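Local structure of inorganic pyrophosphatase (Neisseria gonorrhoeae, 5TEA) at residues B[66-71]-B[79-84]; B[25-30]-B[94-99]. The protein probably hydrolyses inorganic pyrophosphate to two phosphate ions, using magnesium as cofactor and working as a homohexamer. One frame throughout, in Å; residues are numbered along the deposited sequence.

Overall arrangement
From the N terminus, after a short helix and strand 19-20, the chain enters residues 25-30, the opening part of strand 25-32, whose partner in interaction 2 comes after 63 intervening residues. Inside that loop lies interaction 1: residues 66-71 begin on the end of strand 64-67 and run out of it, seven largely acidic residues turn without helix or strand, and 79-84 returns alongside. The two contacts are therefore nested, their centres about 8 Å apart. Strand 25-32 joins them, pairing with both 64-67 and 94-107. Phe67 N lies 2.9 Å from Val29 O, a probable hydrogen bond, and Ile68 CD1 meets Ile26 CD1 at 3.5 Å. Metal-site hairpin and strand 94-107 thus belong to one curled sheet.

Interaction 1 of 2, residues B[66-71]-B[79-84]; sequences GFIPQT and LDVLLV. With CA (calcium ion), chain I.
The ring of Phe67 and the carboxylate of Asp80 rise from the same face of an antiparallel strand pair, a non-hydrogen-bonded position with the two CA atoms 4.4 Å apart. The ring stacks with Trp42. The acidic motif Asp-Gly-Asp-Glu-Leu-Asp, a signature of soluble family I pyrophosphatases, runs from the connecting loop into the second strand and ends at Asp80. With CG beside its backbone N (chi1 -52°), Asp80 brings OD2 to 2.7 Å from calcium, where the carboxylates of Asp73, Asp77 and Asp112 and the backbone O of Glu78 also bind. Lys114 NZ hydrogen-bonds the same OD2. Water 1, a calcium ligand, accepts the backbone N-H of Asp80.

Gly66 and Val81 bond in both directions: Gly66 N to Val81 O is nearly straight (166°), whereas Val81 N reaches Gly66 O from above the carbonyl plane. Val81 turns to the other face, where its CG2 meets Ile68 CG1 at 3.5 Å, side chains at about a right angle; Ile68 and Leu79 lie side by side, CD1 to CD2 3.7 Å. Ile68 N donates to Leu79 O. Thr71 OG1 donates to Ile68 O at 2.7 Å and weakly accepts Leu79 N at 3.5 Å.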
loop_
_atom_site.group_PDB
_atom_site.type_symbol
_atom_site.label_atom_id
_atom_site.label_comp_id
_atom_site.label_asym_id
_atom_site.label_seq_id
_atom_site.Cartn_x
_atom_site.Cartn_y
_atom_site.Cartn_z
ATOM N N GLY B 66 1.252 -1.522 -21.602
ATOM C CA GLY B 66 1.847 -0.409 -22.323
ATOM C C GLY B 66 1.753 -0.515 -23.831
ATOM O O GLY B 66 0.948 -1.292 -24.348
ATOM N N PHE B 67 2.586 0.234 -24.556
ATOM C CA PHE B 67 2.565 0.139 -26.012
ATOM C C PHE B 67 3.969 0.319 -26.566
ATOM O O PHE B 67 4.877 0.791 -25.883
ATOM C CB PHE B 67 1.624 1.171 -26.640
ATOM C CG PHE B 67 2.105 2.596 -26.532
ATOM C CD1 PHE B 67 1.866 3.343 -25.378
ATOM C CD2 PHE B 67 2.764 3.203 -27.590
ATOM C CE1 PHE B 67 2.289 4.663 -25.280
ATOM C CE2 PHE B 67 3.199 4.528 -27.490
ATOM C CZ PHE B 67 2.955 5.255 -26.335
ATOM N N ILE B 68 4.127 -0.055 -27.830
ATOM C CA ILE B 68 5.378 0.125 -28.560
ATOM C C ILE B 68 5.249 1.383 -29.414
ATOM O O ILE B 68 4.336 1.454 -30.255
ATOM C CB ILE B 68 5.701 -1.092 -29.442
ATOM C CG1 ILE B 68 5.741 -2.389 -28.619
ATOM C CG2 ILE B 68 7.020 -0.869 -30.152
ATOM C CD1 ILE B 68 5.881 -3.656 -29.495
ATOM N N PRO B 69 6.140 2.367 -29.269
ATOM C CA PRO B 69 6.038 3.576 -30.102
ATOM C C PRO B 69 6.200 3.251 -31.581
ATOM O O PRO B 69 6.912 2.319 -31.958
ATOM C CB PRO B 69 7.192 4.465 -29.607
ATOM C CG PRO B 69 7.741 3.813 -28.388
ATOM C CD PRO B 69 7.311 2.380 -28.375
ATOM N N GLN B 70 5.513 4.037 -32.416
ATOM C CA GLN B 70 5.649 3.982 -33.877
ATOM C C GLN B 70 5.244 2.620 -34.434
ATOM O O GLN B 70 5.876 2.089 -35.345
ATOM C CB GLN B 70 7.064 4.356 -34.323
ATOM C CG GLN B 70 7.476 5.747 -33.886
ATOM C CD GLN B 70 8.784 6.193 -34.506
ATOM O OE1 GLN B 70 9.524 5.392 -35.079
ATOM N NE2 GLN B 70 9.074 7.482 -34.400
ATOM N N THR B 71 4.157 2.067 -33.895
ATOM C CA THR B 71 3.551 0.846 -34.400
ATOM C C THR B 71 2.043 1.059 -34.502
ATOM O O THR B 71 1.475 1.910 -33.814
ATOM C CB THR B 71 3.847 -0.362 -33.498
ATOM O OG1 THR B 71 3.325 -0.124 -32.190
ATOM C CG2 THR B 71 5.370 -0.625 -33.385
ATOM N N LEU B 79 0.211 -0.866 -30.890
ATOM C CA LEU B 79 0.497 -2.259 -30.538
ATOM C C LEU B 79 0.726 -2.361 -29.037
ATOM O O LEU B 79 1.630 -1.712 -28.503
ATOM C CB LEU B 79 1.720 -2.772 -31.306
ATOM C CG LEU B 79 2.174 -4.212 -31.036
ATOM C CD1 LEU B 79 1.013 -5.184 -31.140
ATOM C CD2 LEU B 79 3.300 -4.612 -32.025
ATOM N N ASP B 80 -0.104 -3.153 -28.357
ATOM C CA ASP B 80 -0.113 -3.192 -26.905
ATOM C C ASP B 80 0.971 -4.121 -26.371
ATOM O O ASP B 80 1.464 -5.010 -27.070
ATOM C CB ASP B 80 -1.461 -3.663 -26.373
ATOM C CG ASP B 80 -2.613 -2.897 -26.949
ATOM O OD1 ASP B 80 -2.596 -1.642 -26.938
ATOM O OD2 ASP B 80 -3.548 -3.580 -27.396
ATOM N N VAL B 81 1.335 -3.899 -25.107
ATOM C CA VAL B 81 2.390 -4.639 -24.420
ATOM C C VAL B 81 1.894 -5.062 -23.045
ATOM O O VAL B 81 1.365 -4.234 -22.294
ATOM C CB VAL B 81 3.677 -3.807 -24.262
ATOM C CG1 VAL B 81 4.732 -4.598 -23.461
ATOM C CG2 VAL B 81 4.235 -3.414 -25.626
ATOM N N LEU B 82 2.061 -6.351 -22.730
ATOM C CA LEU B 82 1.945 -6.883 -21.379
ATOM C C LEU B 82 3.359 -6.968 -20.808
ATOM O O LEU B 82 4.156 -7.801 -21.243
ATOM C CB LEU B 82 1.267 -8.254 -21.402
ATOM C CG LEU B 82 -0.064 -8.296 -22.177
ATOM C CD1 LEU B 82 -0.701 -9.681 -22.091
ATOM C CD2 LEU B 82 -1.040 -7.234 -21.635
ATOM N N LEU B 83 3.676 -6.092 -19.850
ATOM C CA LEU B 83 5.008 -6.010 -19.264
ATOM C C LEU B 83 4.952 -6.594 -17.862
ATOM O O LEU B 83 4.263 -6.050 -16.987
ATOM C CB LEU B 83 5.498 -4.565 -19.226
ATOM C CG LEU B 83 6.874 -4.361 -18.576
ATOM C CD1 LEU B 83 7.971 -4.845 -19.523
ATOM C CD2 LEU B 83 7.069 -2.897 -18.199
ATOM N N VAL B 84 5.664 -7.693 -17.653
ATOM C CA VAL B 84 5.598 -8.454 -16.408
ATOM C C VAL B 84 6.734 -8.013 -15.493
ATOM O O VAL B 84 7.905 -8.070 -15.872
ATOM C CB VAL B 84 5.660 -9.964 -16.682
ATOM C CG1 VAL B 84 5.705 -10.762 -15.374
ATOM C CG2 VAL B 84 4.467 -10.384 -17.575
HETATM CA CA CA I . -4.002 -2.741 -29.886
HETATM O O HOH W 1 -2.283 -4.397 -30.136
HETATM O O HOH W 2 -5.099 -2.245 -28.290
#

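Interaction 2 of 2, residues B[25-30]-B[94-99]; sequences IINVVN and FLEARV
Ile26 and Val28 meet Leu95 and Ala97 on the buried face of two antiparallel strands in the curled sheet of the pyrophosphatase fold, and Val99 CG2 closes the cluster beyond the last pair, against Ile26 CD1 at 3.6 Å. Ile26 reaches it with CG1 between its backbone N and carbonyl carbon (chi1 65°), the two side chains at about a right angle. Beside it Val28 CG2 packs on Ala97 CB at 3.9 Å, while Leu95 lies alongside Val28 and brings CD2 to 4.0 Å from Val28 CB. Ile174 of helix 167-183 touches both Ile26 and Val99, and Cys117 touches Ile26 and Ala97.

Between the strands run four backbone hydrogen bonds: Ala97 N to Ile26 O is 2.8 Å and Ile26 N to Ala97 O 2.9 Å, with Val28 and Leu95 paired likewise. The short segments run at 136°, as in a twisted sheet.

The other face is mixed. Val29 CG2 touches Phe94 CB, and Ile25 CD1 touches Arg98 CB at 3.9 Å, lying over one face of the guanidinium at a longer distance. Asn27 and Glu96 run side by side, their amide and carboxylate planes 43° apart. Water 3 donates to Asn27 OD1 at 2.9 Å and weakly to Glu96 OE2, and sits at the edge of the Phe94 ring. Asn27 ND2 donates to Thr17 O. Phe94 and Leu95 also join a parallel ladder with a neighbouring subunit.

The chemistry differs by face: one is wholly apolar, under helix 167-183 and strand 110-119, while the other mixes apolar contacts with an amide and carboxylate bridged by water, weakly at Glu96.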
loop_
_atom_site.group_PDB
_atom_site.type_symbol
_atom_site.label_atom_id
_atom_site.label_comp_id
_atom_site.label_asym_id
_atom_site.label_seq_id
_atom_site.Cartn_x
_atom_site.Cartn_y
_atom_site.Cartn_z
ATOM N N ILE B 25 15.054 -6.618 -28.199
ATOM C CA ILE B 25 15.059 -5.600 -27.148
ATOM C C ILE B 25 14.397 -4.373 -27.751
ATOM O O ILE B 25 14.984 -3.715 -28.614
ATOM C CB ILE B 25 16.477 -5.276 -26.647
ATOM C CG1 ILE B 25 17.226 -6.560 -26.293
ATOM C CG2 ILE B 25 16.417 -4.323 -25.419
ATOM C CD1 ILE B 25 16.623 -7.313 -25.153
ATOM N N ILE B 26 13.165 -4.073 -27.321
ATOM C CA ILE B 26 12.375 -3.002 -27.914
ATOM C C ILE B 26 12.113 -1.918 -26.873
ATOM O O ILE B 26 12.332 -2.108 -25.678
ATOM C CB ILE B 26 11.046 -3.522 -28.478
ATOM C CG1 ILE B 26 10.172 -4.039 -27.325
ATOM C CG2 ILE B 26 11.321 -4.573 -29.568
ATOM C CD1 ILE B 26 8.814 -4.528 -27.752
ATOM N N ASN B 27 11.580 -0.784 -27.342
ATOM C CA ASN B 27 11.192 0.305 -26.452
ATOM C C ASN B 27 9.709 0.183 -26.136
ATOM O O ASN B 27 8.894 -0.026 -27.041
ATOM C CB ASN B 27 11.503 1.671 -27.081
ATOM C CG ASN B 27 12.995 1.891 -27.289
ATOM O OD1 ASN B 27 13.805 1.473 -26.470
ATOM N ND2 ASN B 27 13.361 2.525 -28.395
ATOM N N VAL B 28 9.364 0.313 -24.857
ATOM C CA VAL B 28 7.990 0.185 -24.380
ATOM C C VAL B 28 7.674 1.389 -23.508
ATOM O O VAL B 28 8.507 1.816 -22.703
ATOM C CB VAL B 28 7.788 -1.136 -23.596
ATOM C CG1 VAL B 28 6.438 -1.153 -22.883
ATOM C CG2 VAL B 28 7.883 -2.307 -24.569
ATOM N N VAL B 29 6.489 1.969 -23.701
ATOM C CA VAL B 29 5.983 3.036 -22.847
ATOM C C VAL B 29 4.873 2.455 -21.976
ATOM O O VAL B 29 3.917 1.867 -22.494
ATOM C CB VAL B 29 5.483 4.230 -23.686
ATOM C CG1 VAL B 29 4.761 5.253 -22.806
ATOM C CG2 VAL B 29 6.654 4.888 -24.414
ATOM N N ASN B 30 4.995 2.607 -20.651
ATOM C CA ASN B 30 4.017 2.021 -19.739
ATOM C C ASN B 30 2.824 2.950 -19.573
ATOM O O ASN B 30 2.991 4.157 -19.327
ATOM C CB ASN B 30 4.627 1.727 -18.364
ATOM C CG ASN B 30 3.723 0.843 -17.509
ATOM O OD1 ASN B 30 3.387 -0.275 -17.900
ATOM N ND2 ASN B 30 3.326 1.340 -16.340
ATOM N N PHE B 94 9.202 5.026 -19.798
ATOM C CA PHE B 94 9.515 4.109 -20.880
ATOM C C PHE B 94 10.755 3.310 -20.505
ATOM O O PHE B 94 11.512 3.691 -19.609
ATOM C CB PHE B 94 9.717 4.845 -22.207
ATOM C CG PHE B 94 11.071 5.497 -22.351
ATOM C CD1 PHE B 94 11.296 6.775 -21.857
ATOM C CD2 PHE B 94 12.109 4.838 -22.984
ATOM C CE1 PHE B 94 12.540 7.382 -21.988
ATOM C CE2 PHE B 94 13.364 5.440 -23.105
ATOM C CZ PHE B 94 13.568 6.711 -22.618
ATOM N N LEU B 95 10.947 2.181 -21.187
ATOM C CA LEU B 95 12.054 1.286 -20.868
ATOM C C LEU B 95 12.420 0.452 -22.088
ATOM O O LEU B 95 11.602 0.225 -22.984
ATOM C CB LEU B 95 11.708 0.355 -19.704
ATOM C CG LEU B 95 10.701 -0.777 -20.003
ATOM C CD1 LEU B 95 10.881 -1.895 -18.985
ATOM C CD2 LEU B 95 9.261 -0.266 -19.959
ATOM N N GLU B 96 13.660 -0.015 -22.095
ATOM C CA GLU B 96 14.056 -1.094 -22.984
ATOM C C GLU B 96 13.572 -2.404 -22.386
ATOM O O GLU B 96 13.804 -2.684 -21.201
ATOM C CB GLU B 96 15.577 -1.097 -23.167
ATOM C CG GLU B 96 16.052 0.188 -23.813
ATOM C CD GLU B 96 17.521 0.148 -24.213
ATOM O OE1 GLU B 96 18.163 -0.895 -23.992
ATOM O OE2 GLU B 96 18.024 1.165 -24.740
ATOM N N ALA B 97 12.881 -3.201 -23.199
ATOM C CA ALA B 97 12.241 -4.414 -22.716
ATOM C C ALA B 97 12.563 -5.580 -23.635
ATOM O O ALA B 97 12.650 -5.415 -24.853
ATOM C CB ALA B 97 10.722 -4.237 -22.618
ATOM N N ARG B 98 12.707 -6.763 -23.051
ATOM C CA ARG B 98 12.936 -7.964 -23.847
ATOM C C ARG B 98 11.593 -8.553 -24.257
ATOM O O ARG B 98 10.699 -8.701 -23.419
ATOM C CB ARG B 98 13.757 -8.997 -23.068
ATOM C CG ARG B 98 13.709 -10.404 -23.668
ATOM C CD ARG B 98 14.548 -11.404 -22.871
ATOM N NE ARG B 98 15.978 -11.224 -23.104
ATOM C CZ ARG B 98 16.657 -11.749 -24.122
ATOM N NH1 ARG B 98 16.053 -12.508 -25.029
ATOM N NH2 ARG B 98 17.955 -11.514 -24.232
ATOM N N VAL B 99 11.458 -8.873 -25.546
ATOM C CA VAL B 99 10.285 -9.562 -26.091
ATOM C C VAL B 99 10.392 -11.046 -25.745
ATOM O O VAL B 99 11.355 -11.708 -26.149
ATOM C CB VAL B 99 10.212 -9.381 -27.614
ATOM C CG1 VAL B 99 9.054 -10.207 -28.217
ATOM C CG2 VAL B 99 10.116 -7.917 -27.997
HETATM O O HOH W 3 15.672 3.430 -25.494
#